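Local coordinates for protein thiosulfate sulfurtransferase (Pseudomonas aeruginosa, PDB 1YT8) that probably transfers sulfur from thiosulfate to cyanide, as a sulfurtransferase built from repeated rhodanese-like domains, at residues A262-L267 against M337-L342. Numbering follows the deposited sequence.
Sequences AGVERL and MSASWL
S340, whose CB rests 4.0 Å from CB of A262, turns its hydroxyl back on its own helix, where two groups grip the carbonyl O of M337: S340 OG donates to it at 2.6 Å, and W341 N adds a weak bond at 3.3 Å. The torsion that allows this sets OG between the backbone N and the carbonyl carbon (chi1 74°). OG approaches the carbonyl at a C=O...OG angle of 130°, tilted 19° from its plane. With the hydroxyl bonded within the helix, the S340 side chain meets A262 through CB.

This is the edge of a rhodanese-like alpha/beta domain. Helix 245-262 ends in a Schellman motif, G263 taking the positive phi, and the chain then enters strand 265-267, an outermost strand of the parallel five-stranded sheet. Helix 334-344, which links strands 324-328 and 348-352, packs against A262 and V264, on either side of G263 in sequence.

V264 reaches the helix with both methyls. CG1, anti to the backbone N, and CG2 each come to 3.7 Å from CB of A339, so the alanine methyl meets the pair together. V351 of the neighbouring strand touches both residues, and L327 adds to the apolar packing around A339. All four contacting residues are buried, and they meet by van der Waals packing. CG2 of V264 also lies against the helix backbone, 3.6 Å from A339 C, while CB of A262 approaches S340 O at 3.8 Å, the oxygen that accepts a hydrogen bond from NE2 of Q344.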
# COMPACT_ATOMS: atom_id res chain seq x y z
N ALA A 262 8.78 -22.92 3.20
CA ALA A 262 9.23 -21.59 3.60
C ALA A 262 9.21 -21.36 5.11
O ALA A 262 9.64 -20.30 5.59
CB ALA A 262 8.40 -20.53 2.90
N GLY A 263 8.69 -22.32 5.86
CA GLY A 263 8.65 -22.18 7.31
C GLY A 263 7.42 -21.48 7.84
O GLY A 263 7.41 -21.00 8.98
N VAL A 264 6.38 -21.40 7.02
CA VAL A 264 5.14 -20.76 7.43
C VAL A 264 4.54 -21.55 8.59
O VAL A 264 4.47 -22.78 8.54
CB VAL A 264 4.13 -20.72 6.27
CG1 VAL A 264 2.78 -20.19 6.75
CG2 VAL A 264 4.67 -19.83 5.15
N GLU A 265 4.13 -20.86 9.64
CA GLU A 265 3.54 -21.51 10.80
C GLU A 265 2.06 -21.78 10.59
O GLU A 265 1.44 -21.19 9.70
CB GLU A 265 3.74 -20.64 12.05
CG GLU A 265 5.19 -20.50 12.48
CD GLU A 265 5.35 -19.64 13.73
OE1 GLU A 265 4.66 -19.91 14.73
OE2 GLU A 265 6.18 -18.71 13.70
N ARG A 266 1.49 -22.68 11.39
CA ARG A 266 0.08 -23.02 11.29
C ARG A 266 -0.62 -22.61 12.59
O ARG A 266 -0.01 -22.62 13.66
CB ARG A 266 -0.12 -24.53 11.09
CG ARG A 266 0.86 -25.20 10.12
CD ARG A 266 0.89 -24.54 8.75
NE ARG A 266 -0.43 -24.47 8.11
CZ ARG A 266 -0.64 -23.92 6.91
NH1 ARG A 266 0.38 -23.41 6.23
NH2 ARG A 266 -1.86 -23.89 6.40
N LEU A 267 -1.90 -22.26 12.49
CA LEU A 267 -2.69 -21.87 13.66
C LEU A 267 -4.16 -22.18 13.44
O LEU A 267 -4.62 -22.22 12.31
CB LEU A 267 -2.59 -20.36 13.92
CG LEU A 267 -1.33 -19.68 14.42
CD1 LEU A 267 -1.62 -18.19 14.57
CD2 LEU A 267 -0.89 -20.27 15.76
N MSE A 337 0.33 -19.38 -0.31
CA MSE A 337 1.29 -18.79 -1.24
C MSE A 337 1.78 -17.43 -0.76
O MSE A 337 2.98 -17.16 -0.77
CB MSE A 337 0.69 -18.66 -2.65
CG MSE A 337 0.52 -19.97 -3.41
SE MSE A 337 2.07 -21.16 -3.45
CE MSE A 337 3.36 -19.99 -4.32
N SER A 338 0.85 -16.57 -0.34
CA SER A 338 1.22 -15.24 0.13
C SER A 338 2.13 -15.33 1.36
O SER A 338 3.09 -14.58 1.49
CB SER A 338 -0.03 -14.43 0.47
OG SER A 338 -0.81 -14.19 -0.70
N ALA A 339 1.80 -16.26 2.25
CA ALA A 339 2.60 -16.46 3.46
C ALA A 339 4.01 -16.92 3.11
O ALA A 339 4.98 -16.49 3.74
CB ALA A 339 1.92 -17.49 4.37
N SER A 340 4.14 -17.79 2.11
CA SER A 340 5.47 -18.27 1.74
C SER A 340 6.36 -17.10 1.32
O SER A 340 7.56 -17.09 1.62
CB SER A 340 5.39 -19.32 0.61
OG SER A 340 5.08 -18.75 -0.65
N TRP A 341 5.79 -16.11 0.64
CA TRP A 341 6.56 -14.95 0.22
C TRP A 341 6.90 -14.04 1.40
O TRP A 341 8.02 -13.55 1.52
CB TRP A 341 5.78 -14.17 -0.86
CG TRP A 341 5.76 -14.90 -2.17
CD1 TRP A 341 4.66 -15.25 -2.90
CD2 TRP A 341 6.89 -15.40 -2.90
NE1 TRP A 341 5.04 -15.94 -4.03
CE2 TRP A 341 6.40 -16.04 -4.05
CE3 TRP A 341 8.28 -15.36 -2.67
CZ2 TRP A 341 7.25 -16.65 -4.99
CZ3 TRP A 341 9.13 -15.96 -3.61
CH2 TRP A 341 8.61 -16.59 -4.75
N LEU A 342 5.93 -13.82 2.29
CA LEU A 342 6.16 -12.99 3.47
C LEU A 342 7.23 -13.62 4.37
O LEU A 342 8.03 -12.92 4.99
CB LEU A 342 4.84 -12.81 4.24
CG LEU A 342 3.80 -11.95 3.50
CD1 LEU A 342 2.41 -12.16 4.08
CD2 LEU A 342 4.21 -10.49 3.57